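Local atomic coordinates of aphrodisin (Mesocricetus auratus, PDB entry 1E5P), a protein that acts as an aphrodisiac pheromone of the female hamster, eliciting copulatory behaviour in males, and is a secreted lipocalin of the odorant-binding kind. Residues W10-I15 / F31-I36; E44-F49 / K59-G64. All coordinates share one frame; numbering follows the deposited sequence. Where two conformers were deposited one is given.

Contact 1: residues W10-I15 / F31-I36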
# COMPACT_ATOMS: atom_id res chain seq x y z
N TRP A 10 0.81 -7.62 8.52
CA TRP A 10 0.60 -7.64 7.08
C TRP A 10 1.94 -7.40 6.36
O TRP A 10 2.82 -6.76 6.94
CB TRP A 10 -0.32 -6.50 6.61
CG TRP A 10 -1.71 -6.57 7.14
CD1 TRP A 10 -2.21 -5.90 8.23
CD2 TRP A 10 -2.78 -7.38 6.63
NE1 TRP A 10 -3.53 -6.25 8.42
CE2 TRP A 10 -3.90 -7.15 7.45
CE3 TRP A 10 -2.89 -8.25 5.55
CZ2 TRP A 10 -5.13 -7.77 7.22
CZ3 TRP A 10 -4.11 -8.88 5.33
CH2 TRP A 10 -5.20 -8.62 6.16
N TYR A 11 2.02 -7.94 5.16
CA TYR A 11 3.17 -7.74 4.28
C TYR A 11 2.68 -7.16 2.95
O TYR A 11 1.53 -7.35 2.58
CB TYR A 11 3.86 -9.09 3.97
CG TYR A 11 4.42 -9.77 5.19
CD1 TYR A 11 5.62 -9.36 5.74
CD2 TYR A 11 3.73 -10.81 5.80
CE1 TYR A 11 6.15 -9.96 6.87
CE2 TYR A 11 4.24 -11.43 6.93
CZ TYR A 11 5.44 -11.01 7.45
OH TYR A 11 5.97 -11.61 8.57
N THR A 12 3.54 -6.42 2.25
CA THR A 12 3.16 -5.96 0.91
C THR A 12 3.39 -7.12 -0.08
O THR A 12 4.51 -7.66 -0.14
CB THR A 12 4.01 -4.77 0.44
OG1 THR A 12 3.92 -3.73 1.39
CG2 THR A 12 3.48 -4.23 -0.90
N ILE A 13 2.32 -7.50 -0.78
CA ILE A 13 2.48 -8.59 -1.75
C ILE A 13 2.73 -7.99 -3.13
O ILE A 13 3.67 -8.38 -3.83
CB ILE A 13 1.25 -9.50 -1.77
CG1 ILE A 13 0.81 -9.94 -0.36
CG2 ILE A 13 1.53 -10.72 -2.66
CD1 ILE A 13 1.90 -10.58 0.44
N VAL A 14 1.88 -7.07 -3.55
CA VAL A 14 2.03 -6.44 -4.87
C VAL A 14 1.71 -4.96 -4.76
O VAL A 14 0.93 -4.55 -3.89
CB VAL A 14 1.11 -7.06 -5.95
CG1 VAL A 14 1.27 -8.54 -6.17
CG2 VAL A 14 -0.33 -6.67 -5.70
N ILE A 15 2.32 -4.14 -5.62
CA ILE A 15 2.00 -2.74 -5.73
C ILE A 15 1.88 -2.42 -7.24
O ILE A 15 2.76 -2.93 -7.96
CB ILE A 15 3.01 -1.75 -5.14
CG1 ILE A 15 3.19 -1.95 -3.63
CG2 ILE A 15 2.52 -0.31 -5.37
CD1 ILE A 15 4.36 -1.15 -3.07
N PHE A 31 6.99 0.28 -0.61
CA PHE A 31 7.07 0.05 0.84
C PHE A 31 6.61 -1.35 1.18
O PHE A 31 5.81 -1.98 0.47
CB PHE A 31 6.32 1.15 1.57
CG PHE A 31 4.83 0.90 1.41
CD1 PHE A 31 4.14 1.23 0.27
CD2 PHE A 31 4.17 0.30 2.46
CE1 PHE A 31 2.78 0.95 0.19
CE2 PHE A 31 2.82 0.03 2.39
CZ PHE A 31 2.12 0.36 1.24
N TYR A 32 7.20 -1.81 2.28
CA TYR A 32 7.01 -3.16 2.74
C TYR A 32 6.27 -3.14 4.09
O TYR A 32 6.86 -2.84 5.13
CB TYR A 32 8.37 -3.85 2.88
CG TYR A 32 9.24 -3.78 1.61
CD1 TYR A 32 10.10 -2.74 1.35
CD2 TYR A 32 9.09 -4.80 0.68
CE1 TYR A 32 10.85 -2.73 0.18
CE2 TYR A 32 9.85 -4.81 -0.49
CZ TYR A 32 10.71 -3.76 -0.73
OH TYR A 32 11.46 -3.74 -1.89
N PHE A 33 4.96 -3.45 4.01
CA PHE A 33 4.19 -3.45 5.26
C PHE A 33 4.78 -4.40 6.31
O PHE A 33 5.40 -5.41 6.00
CB PHE A 33 2.76 -3.98 5.01
CG PHE A 33 1.70 -3.03 4.61
CD1 PHE A 33 1.16 -2.12 5.50
CD2 PHE A 33 1.16 -3.09 3.33
CE1 PHE A 33 0.14 -1.27 5.12
CE2 PHE A 33 0.14 -2.23 2.93
CZ PHE A 33 -0.35 -1.32 3.83
N ARG A 34 4.51 -4.05 7.58
CA ARG A 34 4.77 -4.95 8.70
C ARG A 34 3.52 -5.06 9.59
O ARG A 34 3.25 -6.17 10.06
CB ARG A 34 5.96 -4.51 9.56
CG ARG A 34 7.31 -4.66 8.83
CD ARG A 34 7.68 -6.12 8.71
NE ARG A 34 8.99 -6.42 8.08
CZ ARG A 34 9.10 -6.59 6.77
NH1 ARG A 34 8.06 -6.48 5.96
NH2 ARG A 34 10.29 -6.91 6.24
N HIS A 35 2.77 -3.98 9.79
CA HIS A 35 1.64 -4.11 10.74
C HIS A 35 0.71 -2.93 10.60
O HIS A 35 1.14 -1.87 10.13
CB HIS A 35 2.25 -4.05 12.17
CG HIS A 35 1.41 -4.77 13.19
ND1 HIS A 35 1.60 -6.12 13.45
CD2 HIS A 35 0.41 -4.37 13.99
CE1 HIS A 35 0.74 -6.52 14.37
NE2 HIS A 35 -0.01 -5.48 14.72
N ILE A 36 -0.56 -3.12 10.97
CA ILE A 36 -1.52 -2.03 11.00
C ILE A 36 -2.19 -2.12 12.39
O ILE A 36 -2.55 -3.22 12.78
CB ILE A 36 -2.61 -2.17 9.92
CG1 ILE A 36 -1.97 -2.03 8.53
CG2 ILE A 36 -3.70 -1.12 10.12
CD1 ILE A 36 -2.97 -2.26 7.39
O HOH W 1 6.06 -6.24 3.53
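In the lipocalin β-barrel the first strand, 8-17, runs antiparallel to strand 32-39, and segments 10-15 and 31-36 form this seam. The pairing is irregular, with the hydroxyl of Thr-12 doing backbone work. Thr-12 OG1, anti to its own carbonyl carbon (chi1 -56°), donates to Phe-31 O at 2.7 Å and accepts from Phe-33 N at 2.8 Å, the latter nearly straight at 167°. In one of the two Phe-31 conformers the same oxygen lies over a face of that ring, whose CE2 sits over the centre of the Phe-33 ring. A water extends the seam, accepting from Thr-12 N and probably donating to Phe-33 O. Farther along, Trp-10 N reaches Arg-34 O at 3.2 Å from above the carbonyl plane, and Trp-10 CD1 packs on Ile-36 CD1 at 3.8 Å. Arg-34 bends back at chi2 so that NH1 bonds Phe-33 O at 2.9 Å, while NH2 forms a salt bridge with Asp-147. In one Tyr-11 conformer NH1 lies at that ring's edge, the guanidinium turned 62° from it. Where direct strand pairing is sparse, the hydroxyl thus serves Phe-31 O and Phe-33 N, the guanidinium Phe-33 O, and the water Thr-12 N.

Contact 2: residues E44-F49 / K59-G64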
# COMPACT_ATOMS: atom_id res chain seq x y z
N GLU A 44 -8.22 6.08 13.33
CA GLU A 44 -6.78 6.40 13.27
C GLU A 44 -6.12 5.06 12.92
O GLU A 44 -6.40 4.09 13.64
CB GLU A 44 -6.25 6.98 14.55
CG GLU A 44 -6.49 8.45 14.78
CD GLU A 44 -6.02 8.83 16.20
OE1 GLU A 44 -5.45 7.95 16.87
OE2 GLU A 44 -6.25 9.98 16.58
N MSE A 45 -5.33 4.96 11.86
CA MSE A 45 -4.77 3.65 11.42
C MSE A 45 -3.25 3.84 11.39
O MSE A 45 -2.80 4.57 10.51
CB MSE A 45 -5.28 3.20 10.04
CG MSE A 45 -4.55 2.14 9.26
SE MSE A 45 -5.18 1.44 7.70
CE MSE A 45 -6.33 2.72 7.25
N GLU A 46 -2.57 3.28 12.39
CA GLU A 46 -1.11 3.39 12.39
C GLU A 46 -0.52 2.30 11.51
O GLU A 46 -0.82 1.13 11.69
CB GLU A 46 -0.53 3.24 13.78
CG GLU A 46 0.99 3.22 13.70
CD GLU A 46 1.58 2.98 15.07
OE1 GLU A 46 0.82 2.44 15.90
OE2 GLU A 46 2.74 3.36 15.24
N ILE A 47 0.35 2.70 10.59
CA ILE A 47 0.93 1.71 9.68
C ILE A 47 2.43 1.62 9.96
O ILE A 47 3.06 2.67 10.00
CB ILE A 47 0.70 2.11 8.20
CG1 ILE A 47 -0.82 2.20 7.94
CG2 ILE A 47 1.33 1.11 7.26
CD1 ILE A 47 -1.22 2.81 6.63
N THR A 48 2.91 0.41 10.18
CA THR A 48 4.36 0.20 10.42
C THR A 48 4.88 -0.51 9.16
O THR A 48 4.24 -1.46 8.73
CB THR A 48 4.55 -0.70 11.64
OG1 THR A 48 3.98 -0.03 12.78
CG2 THR A 48 6.04 -0.94 11.93
N PHE A 49 5.97 0.01 8.63
CA PHE A 49 6.47 -0.55 7.38
C PHE A 49 7.95 -0.22 7.21
O PHE A 49 8.51 0.61 7.94
CB PHE A 49 5.68 0.05 6.20
CG PHE A 49 5.80 1.55 6.08
CD1 PHE A 49 5.00 2.39 6.85
CD2 PHE A 49 6.71 2.14 5.22
CE1 PHE A 49 5.11 3.76 6.78
CE2 PHE A 49 6.83 3.51 5.12
CZ PHE A 49 6.01 4.34 5.89
N LYS A 59 12.86 1.36 9.21
CA LYS A 59 11.56 1.01 9.81
C LYS A 59 10.84 2.31 10.13
O LYS A 59 11.45 3.24 10.70
CB LYS A 59 11.79 0.17 11.06
CG LYS A 59 10.53 -0.59 11.46
CD LYS A 59 10.76 -1.38 12.74
CE LYS A 59 9.59 -2.35 12.96
NZ LYS A 59 9.77 -3.07 14.27
N THR A 60 9.58 2.39 9.76
CA THR A 60 8.82 3.62 9.81
C THR A 60 7.41 3.43 10.32
O THR A 60 6.82 2.37 10.12
CB THR A 60 8.69 4.08 8.31
OG1 THR A 60 9.99 4.01 7.67
CG2 THR A 60 8.14 5.47 8.20
N THR A 61 6.90 4.46 11.02
CA THR A 61 5.48 4.44 11.38
C THR A 61 4.85 5.75 10.89
O THR A 61 5.48 6.82 10.95
CB THR A 61 5.18 4.31 12.87
OG1 THR A 61 5.82 5.38 13.56
CG2 THR A 61 5.65 2.97 13.41
N VAL A 62 3.64 5.67 10.36
CA VAL A 62 2.87 6.84 9.99
C VAL A 62 1.43 6.59 10.49
O VAL A 62 1.06 5.45 10.76
CB VAL A 62 2.80 7.14 8.48
CG1 VAL A 62 4.18 7.47 7.94
CG2 VAL A 62 2.17 5.99 7.73
N ILE A 63 0.68 7.66 10.64
CA ILE A 63 -0.72 7.55 11.05
C ILE A 63 -1.66 8.00 9.94
O ILE A 63 -1.45 9.08 9.38
CB ILE A 63 -1.01 8.37 12.31
CG1 ILE A 63 -0.08 7.98 13.46
CG2 ILE A 63 -2.48 8.21 12.72
CD1 ILE A 63 -0.24 6.57 13.96
N GLY A 64 -2.63 7.16 9.59
CA GLY A 64 -3.65 7.53 8.62
C GLY A 64 -4.88 8.01 9.42
O GLY A 64 -5.30 7.33 10.36
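Phe-49 and Thr-60 meet ring against methyl and methine in the β-hairpin of strands 44-53 and 56-66, part of the wall of the lipocalin β-barrel. Phe-49 CG sits between its backbone N and carbonyl carbon (chi1 61°), which swings the ring across to the neighbouring strand. Thr-60 CB lies over one face, 3.8 Å from the ring centroid in a CH-pi contact, and Thr-60 CG2 comes to 3.3 Å from Phe-49 CZ. Val-62 approaches the same ring at its edge, crossing at about a right angle, with CG2 3.8 Å from Phe-49 CE1. Phe-76 adds an edge-to-face contact to the ring, and Ile-47, which also touches Phe-82, packs its CB against Val-62 CG2 on this face of the sheet.

The other face carries Glu-46, Thr-48, Thr-61 and Ile-63. In one of its two conformers Glu-46 stands extended, its CG anti to the backbone N (chi1 174°), with Ile-63 CD1 across the base of that chain and Glu-46 OE2 touching the methyl Thr-61 CG2 of the next residue pair. Thr-48 and Thr-61 lie side by side, pointing the same way, with OG1 of Thr-48 against that same methyl.

Between the faces, three hydrogen-bonded pairs, Met-45 with Gly-64, Ile-47 with Val-62 and Phe-49 with Thr-60, each exchange two N-H...O bonds. Thr-60 N to Phe-49 O measures 2.8 Å and Val-62 N to Ile-47 O 3.1 Å. CA-H...O contacts, such as Thr-48 CA to Thr-60 O, lie between these rungs. The regular ladder satisfies the backbone of all three pairs, while the side chains divide into a largely apolar face and one that mixes a carboxylate and hydroxyls with aliphatic groups.

How the contacts relate
Contacts 1 and 2 are consecutive seams of one curved antiparallel sheet, their centres about 11 Å apart. Strand 32-39 of the first and strand 44-53 of the second are neighbours both in sequence and in the sheet. Two probable hydrogen bonds join them: Arg-34 N to Thr-48 O and His-35 O to Thr-48 N, each 2.9 Å. Arg-34 and His-35 both face Thr-48, forming a classic β bulge. On the face bearing Phe-33 and Ile-47, Phe-33 CE1 packs 3.4 Å from Ile-47 CG2, and Ile-36 touches Met-45, a selenomethionine here. This joins apolar residues of both contacts along the barrel wall, consistent with the small-molecule cavity of lipocalins.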